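Side-chain contacts in secreted effector protein SifA (Salmonella typhimurium, PDB 3CXB), which acts as a secreted virulence effector that binds host PLEKHM2 and is required for endosomal tubulation and the formation of Salmonella-induced filaments in epithelial cells: residues Pro135-Ser140 against Ser162-Asn167; Gln232-Glu237 against Thr319-Arg324; Glu32-Phe37 against Leu98-Gln103. All blocks are in the same frame, centred on the assembly; numbering follows the deposited sequence.

Interaction 1: residues Pro135-Ser140 against Ser162-Asn167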
ATOM      1  N   PRO A 135       4.912   8.905   9.507  1.00 56.90           N
ATOM      2  CA  PRO A 135       5.435   7.614   9.063  1.00 54.79           C
ATOM      3  C   PRO A 135       6.333   6.990  10.132  1.00 54.35           C
ATOM      4  O   PRO A 135       7.428   7.485  10.421  1.00 55.21           O
ATOM      5  CB  PRO A 135       6.198   7.981   7.799  1.00 56.17           C
ATOM      6  CG  PRO A 135       6.726   9.356   8.132  1.00 56.66           C
ATOM      7  CD  PRO A 135       5.505  10.010   8.733  1.00 57.13           C
ATOM      8  N   ASP A 136       5.838   5.925  10.745  1.00 52.50           N
ATOM      9  CA  ASP A 136       6.578   5.199  11.759  1.00 50.44           C
ATOM     10  C   ASP A 136       5.853   3.886  11.848  1.00 50.24           C
ATOM     11  O   ASP A 136       4.781   3.796  12.444  1.00 51.99           O
ATOM     12  CB  ASP A 136       6.551   5.885  13.122  1.00 51.93           C
ATOM     13  CG  ASP A 136       7.315   5.085  14.189  1.00 54.39           C
ATOM     14  OD1 ASP A 136       7.251   5.422  15.392  1.00 55.45           O
ATOM     15  OD2 ASP A 136       7.995   4.103  13.819  1.00 53.89           O
ATOM     16  N   ILE A 137       6.440   2.867  11.235  1.00 48.36           N
ATOM     17  CA  ILE A 137       5.823   1.560  11.212  1.00 46.28           C
ATOM     18  C   ILE A 137       5.883   0.869  12.562  1.00 48.33           C
ATOM     19  O   ILE A 137       5.246  -0.160  12.761  1.00 44.95           O
ATOM     20  CB  ILE A 137       6.472   0.675  10.122  1.00 45.50           C
ATOM     21  CG1 ILE A 137       7.900   0.293  10.529  1.00 45.59           C
ATOM     22  CG2 ILE A 137       6.470   1.429   8.781  1.00 39.02           C
ATOM     23  CD1 ILE A 137       8.542  -0.724   9.595  1.00 45.12           C
ATOM     24  N   LEU A 138       6.633   1.454  13.491  1.00 52.07           N
ATOM     25  CA  LEU A 138       6.789   0.900  14.840  1.00 56.26           C
ATOM     26  C   LEU A 138       6.078   1.824  15.796  1.00 58.31           C
ATOM     27  O   LEU A 138       6.675   2.358  16.739  1.00 57.43           O
ATOM     28  CB  LEU A 138       8.267   0.828  15.214  1.00 57.64           C
ATOM     29  CG  LEU A 138       9.144  -0.030  14.301  1.00 59.16           C
ATOM     30  CD1 LEU A 138      10.582   0.217  14.674  1.00 62.72           C
ATOM     31  CD2 LEU A 138       8.795  -1.507  14.439  1.00 58.25           C
ATOM     32  N   LYS A 139       4.792   2.014  15.532  1.00 62.81           N
ATOM     33  CA  LYS A 139       3.969   2.895  16.337  1.00 65.84           C
ATOM     34  C   LYS A 139       3.850   2.414  17.779  1.00 66.78           C
ATOM     35  O   LYS A 139       3.943   3.207  18.709  1.00 65.78           O
ATOM     36  CB  LYS A 139       2.587   3.023  15.697  1.00 66.85           C
ATOM     37  CG  LYS A 139       2.094   4.462  15.578  1.00 70.08           C
ATOM     38  CD  LYS A 139       2.961   5.282  14.649  1.00 69.06           C
ATOM     39  CE  LYS A 139       2.509   6.721  14.650  1.00 69.69           C
ATOM     40  NZ  LYS A 139       3.314   7.576  13.745  1.00 72.29           N
ATOM     41  N   SER A 140       3.664   1.111  17.960  1.00 69.74           N
ATOM     42  CA  SER A 140       3.534   0.531  19.288  1.00 75.71           C
ATOM     43  C   SER A 140       4.829   0.572  20.097  1.00 81.30           C
ATOM     44  O   SER A 140       4.874   0.085  21.223  1.00 82.75           O
ATOM     45  CB  SER A 140       3.046  -0.912  19.181  1.00 75.00           C
ATOM     46  OG  SER A 140       3.908  -1.682  18.361  1.00 72.97           O
ATOM     47  N   SER A 162      11.593   0.012  -1.043  1.00 50.64           N
ATOM     48  CA  SER A 162      12.964  -0.239  -1.492  1.00 52.00           C
ATOM     49  C   SER A 162      13.940  -0.455  -0.339  1.00 54.26           C
ATOM     50  O   SER A 162      14.693  -1.423  -0.354  1.00 55.57           O
ATOM     51  CB  SER A 162      13.469   0.889  -2.394  1.00 50.15           C
ATOM     52  OG  SER A 162      13.682   2.071  -1.667  1.00 50.64           O
ATOM     53  N   THR A 163      13.935   0.429   0.660  1.00 54.33           N
ATOM     54  CA  THR A 163      14.839   0.270   1.802  1.00 56.43           C
ATOM     55  C   THR A 163      14.152   0.576   3.135  1.00 57.20           C
ATOM     56  O   THR A 163      13.299   1.464   3.229  1.00 57.37           O
ATOM     57  CB  THR A 163      16.068   1.189   1.690  1.00 59.02           C
ATOM     58  OG1 THR A 163      15.665   2.534   1.938  1.00 60.58           O
ATOM     59  CG2 THR A 163      16.690   1.117   0.290  1.00 61.86           C
ATOM     60  N   LEU A 164      14.538  -0.161   4.169  1.00 55.98           N
ATOM     61  CA  LEU A 164      13.977   0.013   5.505  1.00 52.90           C
ATOM     62  C   LEU A 164      14.865   0.910   6.368  1.00 52.76           C
ATOM     63  O   LEU A 164      16.049   0.639   6.534  1.00 53.50           O
ATOM     64  CB  LEU A 164      13.822  -1.354   6.176  1.00 52.28           C
ATOM     65  CG  LEU A 164      13.315  -1.472   7.618  1.00 51.81           C
ATOM     66  CD1 LEU A 164      14.294  -0.824   8.551  1.00 52.13           C
ATOM     67  CD2 LEU A 164      11.950  -0.815   7.769  1.00 52.70           C
ATOM     68  N   CYS A 165      14.295   1.971   6.926  1.00 54.26           N
ATOM     69  CA  CYS A 165      15.074   2.865   7.772  1.00 58.15           C
ATOM     70  C   CYS A 165      14.695   2.757   9.249  1.00 62.53           C
ATOM     71  O   CYS A 165      13.553   2.999   9.627  1.00 61.25           O
ATOM     72  CB  CYS A 165      14.912   4.312   7.313  1.00 57.75           C
ATOM     73  SG  CYS A 165      15.634   4.693   5.692  1.00 58.97           S
ATOM     74  N   LEU A 166      15.669   2.384  10.072  1.00 68.02           N
ATOM     75  CA  LEU A 166      15.469   2.240  11.507  1.00 76.08           C
ATOM     76  C   LEU A 166      16.238   3.314  12.259  1.00 80.56           C
ATOM     77  O   LEU A 166      17.267   3.802  11.794  1.00 78.01           O
ATOM     78  CB  LEU A 166      15.968   0.880  11.982  1.00 77.66           C
ATOM     79  CG  LEU A 166      15.245  -0.385  11.539  1.00 77.96           C
ATOM     80  CD1 LEU A 166      16.046  -1.598  12.012  1.00 80.32           C
ATOM     81  CD2 LEU A 166      13.835  -0.402  12.105  1.00 78.21           C
ATOM     82  N   ASN A 167      15.735   3.666  13.437  1.00 85.16           N
ATOM     83  CA  ASN A 167      16.376   4.671  14.267  1.00 92.96           C
ATOM     84  C   ASN A 167      16.253   4.277  15.741  1.00 97.82           C
ATOM     85  O   ASN A 167      15.363   4.742  16.450  1.00 96.94           O
ATOM     86  CB  ASN A 167      15.731   6.033  14.027  1.00 91.45           C
ATOM     87  CG  ASN A 167      16.588   7.174  14.532  1.00 94.32           C
ATOM     88  OD1 ASN A 167      16.987   7.201  15.699  1.00 94.58           O
ATOM     89  ND2 ASN A 167      16.880   8.125  13.653  1.00 94.00           N
TER
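Ile137 and Leu164 meet methyl to methyl: CD1 of Ile137 lies 3.9 Å from CD2 of Leu164, the two side chains crossing at a slant. Each reaches the other by its end. Leu164 sits on the strand and does not start out pointing at the loop, but chi1 of 177° together with chi2 of -64° brings its CD2 methyl to the isoleucine. Ile137 places CG1 between its own N and carbonyl carbon, a less common choice for this beta-branched residue, and the extended chi2 then sends CD1 forward to the strand.

A second pair follows further along, where CD1 of Leu138 approaches CD2 of Leu166 to 4.2 Å with the side chains nearly perpendicular. Loop and strand thus each offer two branched aliphatic groups, well suited to a surface that helix 283-303 also covers: Ile290 touches both Leu138 and Leu166, and Ala293 touches Ile137.

The loop that presents Ile137 and Leu138 is shaped by Asp136. Its OD2 takes the backbone N-H of Leu138 at 3.0 Å, an Asx turn, met from above the carboxylate plane, and the same oxygen also accepts from the backbone N of Ala146.

No hydrogen bond joins the segments. Cohesion between them is therefore apolar, resting on two methyl-methyl contacts, while polar bonds within the loop and to Ala146 of strand 145-153 hold the backbone that carries Ile137 and Leu138.

Interaction 2: residues Gln232-Glu237 against Thr319-Arg324; sequences QNAFLE and TTLHVR
Leu321 stands opposite Ala234, their CA atoms 7.1 Å apart, where segments 232-237 and 319-324 of two helices pass each other. The axes of these short segments come within 9.7 Å, and their N-to-C directions differ by 134°, so the helices run in broadly opposed senses but well away from strictly antiparallel. Within the first segment the helix is kept regular by bonds such as Glu237 N to Asn233 O.

Across this gap one side chain does nearly all the work. Leu321 points at the other helix with CG beside its backbone N (chi1 -77°) and an extended chi2, and its CD1 methyl is the part that arrives. That methyl settles against the backbone of helix 228-241, 3.5 Å from Ala234 N. The CB atoms beside it complete the seat: Asn233 CB is 3.8 Å from Leu321 CD1, and Ala234 CB is 4.0 Å from the same methyl. Alanine suits this place because its small side chain lets the leucine come down to the main chain; Ala234 also touches Leu318 one turn earlier on the same partner helix and Ile214 of helix 197-220. Asn233 contributes the aliphatic start of its side chain.

Glu237 borders the contact from one turn further along helix 228-241, its OE2 4.4 Å from Leu321 CD1, and it also touches Gln317. Its OE1 and NH1 of the poorly ordered Arg324 lie 6.4 Å apart, too far for a salt bridge, although opposite charges at that spacing may attract weakly.

With no hydrogen bond between the segments, the join depends on dispersion and on partial withdrawal of the leucine side chain from water. Polar side chains at its border suit a contact that is only partly buried.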
ATOM      1  N   GLN A 232     -16.786 -18.256  12.891  1.00 63.06           N
ATOM      2  CA  GLN A 232     -16.592 -18.875  11.587  1.00 62.46           C
ATOM      3  C   GLN A 232     -17.483 -18.215  10.543  1.00 57.61           C
ATOM      4  O   GLN A 232     -17.100 -18.083   9.377  1.00 55.56           O
ATOM      5  CB  GLN A 232     -16.860 -20.381  11.647  1.00 68.04           C
ATOM      6  CG  GLN A 232     -16.305 -21.129  10.437  1.00 77.75           C
ATOM      7  CD  GLN A 232     -14.792 -20.990  10.304  1.00 83.12           C
ATOM      8  OE1 GLN A 232     -14.235 -19.913  10.521  1.00 87.64           O
ATOM      9  NE2 GLN A 232     -14.124 -22.078   9.936  1.00 87.80           N
ATOM     10  N   ASN A 233     -18.668 -17.792  10.963  1.00 53.93           N
ATOM     11  CA  ASN A 233     -19.571 -17.134  10.044  1.00 51.41           C
ATOM     12  C   ASN A 233     -18.910 -15.854   9.533  1.00 48.34           C
ATOM     13  O   ASN A 233     -18.942 -15.568   8.338  1.00 48.87           O
ATOM     14  CB  ASN A 233     -20.903 -16.834  10.736  1.00 56.06           C
ATOM     15  CG  ASN A 233     -21.851 -18.039  10.738  1.00 58.54           C
ATOM     16  OD1 ASN A 233     -21.446 -19.175  11.017  1.00 58.51           O
ATOM     17  ND2 ASN A 233     -23.122 -17.790  10.428  1.00 58.66           N
ATOM     18  N   ALA A 234     -18.281 -15.099  10.427  1.00 44.15           N
ATOM     19  CA  ALA A 234     -17.620 -13.864  10.022  1.00 40.44           C
ATOM     20  C   ALA A 234     -16.512 -14.182   9.025  1.00 39.02           C
ATOM     21  O   ALA A 234     -16.419 -13.562   7.960  1.00 36.23           O
ATOM     22  CB  ALA A 234     -17.039 -13.130  11.250  1.00 38.14           C
ATOM     23  N   PHE A 235     -15.667 -15.150   9.371  1.00 38.37           N
ATOM     24  CA  PHE A 235     -14.581 -15.537   8.481  1.00 40.20           C
ATOM     25  C   PHE A 235     -15.051 -15.925   7.072  1.00 43.35           C
ATOM     26  O   PHE A 235     -14.430 -15.545   6.080  1.00 44.64           O
ATOM     27  CB  PHE A 235     -13.804 -16.721   9.019  1.00 36.04           C
ATOM     28  CG  PHE A 235     -12.770 -17.217   8.056  1.00 34.48           C
ATOM     29  CD1 PHE A 235     -11.529 -16.589   7.968  1.00 30.19           C
ATOM     30  CD2 PHE A 235     -13.046 -18.291   7.203  1.00 32.10           C
ATOM     31  CE1 PHE A 235     -10.571 -17.025   7.057  1.00 28.94           C
ATOM     32  CE2 PHE A 235     -12.084 -18.735   6.280  1.00 29.19           C
ATOM     33  CZ  PHE A 235     -10.849 -18.102   6.208  1.00 26.03           C
ATOM     34  N   LEU A 236     -16.118 -16.711   6.984  1.00 44.94           N
ATOM     35  CA  LEU A 236     -16.633 -17.137   5.690  1.00 46.66           C
ATOM     36  C   LEU A 236     -17.327 -16.009   4.945  1.00 47.58           C
ATOM     37  O   LEU A 236     -17.257 -15.938   3.710  1.00 47.74           O
ATOM     38  CB  LEU A 236     -17.625 -18.295   5.862  1.00 47.56           C
ATOM     39  CG  LEU A 236     -17.108 -19.559   6.557  1.00 47.61           C
ATOM     40  CD1 LEU A 236     -18.269 -20.518   6.739  1.00 48.18           C
ATOM     41  CD2 LEU A 236     -15.992 -20.207   5.764  1.00 43.28           C
ATOM     42  N   GLU A 237     -17.991 -15.138   5.703  1.00 48.35           N
ATOM     43  CA  GLU A 237     -18.726 -14.013   5.149  1.00 51.05           C
ATOM     44  C   GLU A 237     -17.773 -12.987   4.543  1.00 52.12           C
ATOM     45  O   GLU A 237     -17.944 -12.574   3.395  1.00 51.88           O
ATOM     46  CB  GLU A 237     -19.578 -13.363   6.243  1.00 55.10           C
ATOM     47  CG  GLU A 237     -20.726 -12.518   5.729  1.00 61.41           C
ATOM     48  CD  GLU A 237     -22.076 -13.165   5.980  1.00 65.21           C
ATOM     49  OE1 GLU A 237     -23.075 -12.703   5.386  1.00 69.57           O
ATOM     50  OE2 GLU A 237     -22.139 -14.130   6.775  1.00 66.15           O
ATOM     51  N   THR A 319     -18.380  -8.256  14.795  1.00 45.80           N
ATOM     52  CA  THR A 319     -19.208  -7.504  15.716  1.00 49.16           C
ATOM     53  C   THR A 319     -20.631  -7.337  15.224  1.00 52.17           C
ATOM     54  O   THR A 319     -21.581  -7.442  15.999  1.00 51.99           O
ATOM     55  CB  THR A 319     -18.605  -6.125  15.991  1.00 48.50           C
ATOM     56  OG1 THR A 319     -18.526  -5.385  14.764  1.00 49.86           O
ATOM     57  CG2 THR A 319     -17.207  -6.279  16.605  1.00 48.59           C
ATOM     58  N   THR A 320     -20.778  -7.076  13.934  1.00 55.57           N
ATOM     59  CA  THR A 320     -22.100  -6.885  13.353  1.00 56.89           C
ATOM     60  C   THR A 320     -22.918  -8.190  13.423  1.00 56.10           C
ATOM     61  O   THR A 320     -24.114  -8.187  13.742  1.00 55.66           O
ATOM     62  CB  THR A 320     -21.974  -6.369  11.889  1.00 58.89           C
ATOM     63  OG1 THR A 320     -23.264  -5.989  11.400  1.00 62.61           O
ATOM     64  CG2 THR A 320     -21.398  -7.438  10.985  1.00 62.05           C
ATOM     65  N   LEU A 321     -22.277  -9.313  13.145  1.00 55.44           N
ATOM     66  CA  LEU A 321     -22.995 -10.566  13.222  1.00 56.31           C
ATOM     67  C   LEU A 321     -23.403 -10.809  14.670  1.00 58.65           C
ATOM     68  O   LEU A 321     -24.572 -11.080  14.954  1.00 60.35           O
ATOM     69  CB  LEU A 321     -22.130 -11.725  12.720  1.00 54.95           C
ATOM     70  CG  LEU A 321     -21.982 -11.864  11.205  1.00 55.11           C
ATOM     71  CD1 LEU A 321     -21.047 -13.035  10.878  1.00 51.28           C
ATOM     72  CD2 LEU A 321     -23.366 -12.074  10.580  1.00 53.18           C
ATOM     73  N   HIS A 322     -22.446 -10.695  15.590  1.00 60.07           N
ATOM     74  CA  HIS A 322     -22.726 -10.919  17.004  1.00 62.31           C
ATOM     75  C   HIS A 322     -23.923 -10.125  17.516  1.00 63.66           C
ATOM     76  O   HIS A 322     -24.818 -10.684  18.144  1.00 63.23           O
ATOM     77  CB  HIS A 322     -21.518 -10.577  17.863  1.00 62.37           C
ATOM     78  CG  HIS A 322     -21.706 -10.916  19.306  1.00 63.28           C
ATOM     79  ND1 HIS A 322     -20.828 -10.513  20.287  1.00 64.52           N
ATOM     80  CD2 HIS A 322     -22.665 -11.635  19.935  1.00 64.34           C
ATOM     81  CE1 HIS A 322     -21.237 -10.967  21.458  1.00 64.79           C
ATOM     82  NE2 HIS A 322     -22.349 -11.651  21.272  1.00 64.55           N
ATOM     83  N   VAL A 323     -23.927  -8.822  17.253  1.00 65.62           N
ATOM     84  CA  VAL A 323     -25.017  -7.963  17.684  1.00 71.81           C
ATOM     85  C   VAL A 323     -26.325  -8.357  17.007  1.00 79.31           C
ATOM     86  O   VAL A 323     -27.406  -7.927  17.414  1.00 77.92           O
ATOM     87  CB  VAL A 323     -24.710  -6.495  17.363  1.00 70.33           C
ATOM     88  CG1 VAL A 323     -25.883  -5.597  17.790  1.00 67.16           C
ATOM     89  CG2 VAL A 323     -23.416  -6.085  18.064  1.00 67.80           C
ATOM     90  N   ARG A 324     -26.223  -9.178  15.969  1.00 86.01           N
ATOM     91  CA  ARG A 324     -27.400  -9.630  15.252  1.00 92.39           C
ATOM     92  C   ARG A 324     -27.981 -10.854  15.958  1.00 88.82           C
ATOM     93  O   ARG A 324     -29.200 -10.999  16.060  1.00 89.88           O
ATOM     94  CB  ARG A 324     -27.026  -9.962  13.805  1.00104.61           C
ATOM     95  CG  ARG A 324     -28.200 -10.013  12.843  1.00121.43           C
ATOM     96  CD  ARG A 324     -27.724  -9.937  11.396  1.00140.09           C
ATOM     97  NE  ARG A 324     -28.833  -9.785  10.458  1.00158.45           N
ATOM     98  CZ  ARG A 324     -28.688  -9.553   9.157  1.00167.55           C
ATOM     99  NH1 ARG A 324     -27.476  -9.446   8.630  1.00173.32           N
ATOM    100  NH2 ARG A 324     -29.755  -9.427   8.380  1.00173.14           N
TER

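Interaction 3: residues Glu32-Phe37 against Leu98-Gln103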
ATOM      1  N   GLU A  32      -8.524  20.901 -18.856  1.00 51.22           N
ATOM      2  CA  GLU A  32      -8.517  21.206 -20.273  1.00 51.23           C
ATOM      3  C   GLU A  32      -7.244  20.700 -20.922  1.00 50.17           C
ATOM      4  O   GLU A  32      -7.162  20.605 -22.139  1.00 51.29           O
ATOM      5  CB  GLU A  32      -8.633  22.709 -20.503  1.00 52.16           C
ATOM      6  CG  GLU A  32      -9.432  23.061 -21.741  1.00 55.91           C
ATOM      7  CD  GLU A  32     -10.791  22.385 -21.745  1.00 58.93           C
ATOM      8  OE1 GLU A  32     -11.500  22.478 -20.714  1.00 60.23           O
ATOM      9  OE2 GLU A  32     -11.147  21.766 -22.774  1.00 61.56           O
ATOM     10  N   LYS A  33      -6.248  20.364 -20.119  1.00 50.58           N
ATOM     11  CA  LYS A  33      -5.002  19.878 -20.682  1.00 52.61           C
ATOM     12  C   LYS A  33      -4.816  18.375 -20.523  1.00 54.12           C
ATOM     13  O   LYS A  33      -4.046  17.760 -21.262  1.00 53.70           O
ATOM     14  CB  LYS A  33      -3.822  20.612 -20.040  1.00 56.33           C
ATOM     15  CG  LYS A  33      -3.813  22.114 -20.330  1.00 62.20           C
ATOM     16  CD  LYS A  33      -2.565  22.813 -19.812  1.00 64.25           C
ATOM     17  CE  LYS A  33      -2.584  24.286 -20.217  1.00 68.09           C
ATOM     18  NZ  LYS A  33      -1.356  25.026 -19.808  1.00 71.24           N
ATOM     19  N   ILE A  34      -5.521  17.788 -19.557  1.00 53.61           N
ATOM     20  CA  ILE A  34      -5.408  16.357 -19.264  1.00 51.63           C
ATOM     21  C   ILE A  34      -6.632  15.607 -19.812  1.00 53.25           C
ATOM     22  O   ILE A  34      -6.592  14.401 -20.060  1.00 49.85           O
ATOM     23  CB  ILE A  34      -5.251  16.145 -17.704  1.00 53.39           C
ATOM     24  CG1 ILE A  34      -4.512  14.841 -17.401  1.00 52.61           C
ATOM     25  CG2 ILE A  34      -6.598  16.112 -17.025  1.00 49.15           C
ATOM     26  CD1 ILE A  34      -3.072  14.840 -17.874  1.00 55.38           C
ATOM     27  N   LYS A  35      -7.700  16.367 -20.022  1.00 54.86           N
ATOM     28  CA  LYS A  35      -8.975  15.893 -20.539  1.00 59.23           C
ATOM     29  C   LYS A  35      -8.926  14.791 -21.584  1.00 64.04           C
ATOM     30  O   LYS A  35      -9.608  13.776 -21.451  1.00 62.08           O
ATOM     31  CB  LYS A  35      -9.717  17.083 -21.123  1.00 58.67           C
ATOM     32  CG  LYS A  35     -11.068  16.784 -21.703  1.00 58.32           C
ATOM     33  CD  LYS A  35     -11.634  18.027 -22.373  1.00 54.90           C
ATOM     34  CE  LYS A  35     -10.744  18.475 -23.517  1.00 53.47           C
ATOM     35  NZ  LYS A  35     -11.385  19.557 -24.296  1.00 53.85           N
ATOM     36  N   ASP A  36      -8.137  15.001 -22.630  1.00 69.64           N
ATOM     37  CA  ASP A  36      -8.054  14.037 -23.720  1.00 74.43           C
ATOM     38  C   ASP A  36      -7.173  12.852 -23.409  1.00 74.29           C
ATOM     39  O   ASP A  36      -7.002  11.971 -24.242  1.00 73.85           O
ATOM     40  CB  ASP A  36      -7.563  14.719 -25.000  1.00 79.61           C
ATOM     41  CG  ASP A  36      -8.445  15.887 -25.414  1.00 85.63           C
ATOM     42  OD1 ASP A  36      -9.669  15.694 -25.600  1.00 87.50           O
ATOM     43  OD2 ASP A  36      -7.900  17.004 -25.554  1.00 91.31           O
ATOM     44  N   PHE A  37      -6.617  12.821 -22.209  1.00 75.80           N
ATOM     45  CA  PHE A  37      -5.763  11.712 -21.820  1.00 77.43           C
ATOM     46  C   PHE A  37      -6.569  10.452 -21.515  1.00 77.27           C
ATOM     47  O   PHE A  37      -5.999   9.377 -21.334  1.00 77.62           O
ATOM     48  CB  PHE A  37      -4.943  12.092 -20.588  1.00 79.24           C
ATOM     49  CG  PHE A  37      -3.780  12.987 -20.884  1.00 82.87           C
ATOM     50  CD1 PHE A  37      -3.966  14.208 -21.527  1.00 84.84           C
ATOM     51  CD2 PHE A  37      -2.492  12.615 -20.511  1.00 84.75           C
ATOM     52  CE1 PHE A  37      -2.883  15.050 -21.799  1.00 85.72           C
ATOM     53  CE2 PHE A  37      -1.402  13.446 -20.776  1.00 86.10           C
ATOM     54  CZ  PHE A  37      -1.601  14.670 -21.423  1.00 86.58           C
ATOM     55  N   LEU A  98       6.107  11.903  -8.191  1.00 43.41           N
ATOM     56  CA  LEU A  98       5.219  11.323  -9.191  1.00 42.43           C
ATOM     57  C   LEU A  98       4.760  12.548  -9.923  1.00 41.09           C
ATOM     58  O   LEU A  98       4.564  13.583  -9.300  1.00 36.59           O
ATOM     59  CB  LEU A  98       4.007  10.633  -8.544  1.00 44.33           C
ATOM     60  CG  LEU A  98       4.278   9.693  -7.362  1.00 44.59           C
ATOM     61  CD1 LEU A  98       2.986   9.093  -6.887  1.00 48.26           C
ATOM     62  CD2 LEU A  98       5.213   8.594  -7.761  1.00 45.06           C
ATOM     63  N   ARG A  99       4.584  12.446 -11.232  1.00 41.03           N
ATOM     64  CA  ARG A  99       4.165  13.608 -11.983  1.00 43.85           C
ATOM     65  C   ARG A  99       3.530  13.304 -13.323  1.00 41.61           C
ATOM     66  O   ARG A  99       3.702  12.227 -13.875  1.00 43.18           O
ATOM     67  CB  ARG A  99       5.364  14.516 -12.190  1.00 49.36           C
ATOM     68  CG  ARG A  99       6.573  13.769 -12.678  1.00 58.26           C
ATOM     69  CD  ARG A  99       7.739  14.710 -12.917  1.00 68.85           C
ATOM     70  NE  ARG A  99       8.886  13.986 -13.464  1.00 78.27           N
ATOM     71  CZ  ARG A  99       9.948  14.562 -14.016  1.00 82.23           C
ATOM     72  NH1 ARG A  99      10.929  13.802 -14.481  1.00 84.00           N
ATOM     73  NH2 ARG A  99      10.027  15.888 -14.106  1.00 85.67           N
ATOM     74  N   ILE A 100       2.796  14.277 -13.839  1.00 39.76           N
ATOM     75  CA  ILE A 100       2.141  14.157 -15.122  1.00 41.27           C
ATOM     76  C   ILE A 100       2.735  15.270 -15.967  1.00 46.04           C
ATOM     77  O   ILE A 100       2.539  16.444 -15.645  1.00 44.95           O
ATOM     78  CB  ILE A 100       0.620  14.408 -14.999  1.00 38.72           C
ATOM     79  CG1 ILE A 100      -0.001  13.442 -13.983  1.00 35.62           C
ATOM     80  CG2 ILE A 100      -0.053  14.244 -16.363  1.00 35.83           C
ATOM     81  CD1 ILE A 100      -1.493  13.642 -13.777  1.00 25.85           C
ATOM     82  N   MET A 101       3.445  14.911 -17.038  1.00 53.78           N
ATOM     83  CA  MET A 101       4.080  15.893 -17.929  1.00 62.18           C
ATOM     84  C   MET A 101       3.176  16.304 -19.077  1.00 71.44           C
ATOM     85  O   MET A 101       2.037  15.868 -19.163  1.00 73.84           O
ATOM     86  CB  MET A 101       5.369  15.322 -18.517  1.00 60.53           C
ATOM     87  CG  MET A 101       6.394  14.906 -17.495  1.00 56.06           C
ATOM     88  SD  MET A 101       6.966  16.294 -16.540  1.00 56.17           S
ATOM     89  CE  MET A 101       5.825  16.191 -15.158  1.00 56.65           C
ATOM     90  N   ASP A 102       3.691  17.144 -19.967  1.00 84.38           N
ATOM     91  CA  ASP A 102       2.916  17.588 -21.119  1.00100.05           C
ATOM     92  C   ASP A 102       3.439  16.829 -22.333  1.00110.51           C
ATOM     93  O   ASP A 102       4.444  16.130 -22.238  1.00111.74           O
ATOM     94  CB  ASP A 102       3.083  19.096 -21.339  1.00103.47           C
ATOM     95  CG  ASP A 102       1.942  19.704 -22.150  1.00104.97           C
ATOM     96  OD1 ASP A 102       1.641  19.199 -23.255  1.00105.11           O
ATOM     97  OD2 ASP A 102       1.341  20.696 -21.682  1.00105.12           O
ATOM     98  N   GLN A 103       2.760  16.966 -23.468  1.00119.72           N
ATOM     99  CA  GLN A 103       3.170  16.285 -24.696  1.00127.72           C
ATOM    100  C   GLN A 103       4.663  16.434 -24.976  1.00125.60           C
ATOM    101  O   GLN A 103       5.423  15.468 -24.881  1.00123.98           O
ATOM    102  CB  GLN A 103       2.375  16.822 -25.890  1.00138.19           C
ATOM    103  CG  GLN A 103       0.904  16.430 -25.890  1.00155.06           C
ATOM    104  CD  GLN A 103       0.698  14.933 -26.033  1.00164.87           C
ATOM    105  OE1 GLN A 103       1.164  14.148 -25.205  1.00171.22           O
ATOM    106  NE2 GLN A 103      -0.004  14.529 -27.085  1.00171.30           N
TER
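Ile100, on strand 96-101, meets Ile34 at the end of helix 25-34, the two side chains crossing at about a right angle. The branch that touches is CG2, which lies opposite the residue's own backbone N and is directed at CD1 of Ile34, 3.4 Å away. In Ile34, CG1 lies roughly anti to N (chi1 -154°), and the bend at chi2, 65°, then turns CD1 to the strand. The same CD1 sits over the centre of the Phe37 ring, 3.4 Å above its plane, so this methyl is shared between an aromatic face and the isoleucine of the strand. Isoleucine suits both places, since its branches let one methyl meet the other segment, and the flat phenylalanine ring offers a face for Ile34 CD1 to rest on.

Next comes Met101, whose side chain starts away from the helix and lies on Gln85 and Glu108. It is the backbone that reaches back: Met101 O is 4.4 Å from Phe37 CZ, a loose approach to the ring.

Asp102 follows. Lys33 NZ and Asp102 OD2 are 5.4 Å apart; they may attract weakly, but make no salt bridge. The side chain of Gln103, poorly ordered, touches Gln80 and Arg83.

Around this contact, Ile100 is flanked by Phe84 on strand 84-87 and Leu110 on strand 108-114, and its backbone bonds to the latter strand. Phe37 packs against Gln80 of helix 78-81 and is tied through its backbone to Cys77. The end of helix 25-34 and the 3-10 turn after it thereby lie against the five-stranded antiparallel sheet, with helix 78-81 alongside.

Overall arrangement
Along the chain the first to close is interaction 3, then interaction 1, and interaction 2 comes last. Their centres form a wide triangle: those of interactions 1 and 3 are about 34 Å apart, as are those of 1 and 2, while those of 2 and 3 are about 46 Å apart on opposite sides of the chain's centre. None touches another. Each joins a different pair of elements: helix 25-34 with the five-stranded sheet, the loop after that sheet's last strand, 126-132, with the three-stranded sheet, and helix 228-241 with the C-terminal helix 307-324. These three mainly apolar contacts thus join separate elements of a chain whose residues 1-330 interact with host PLEKHM2.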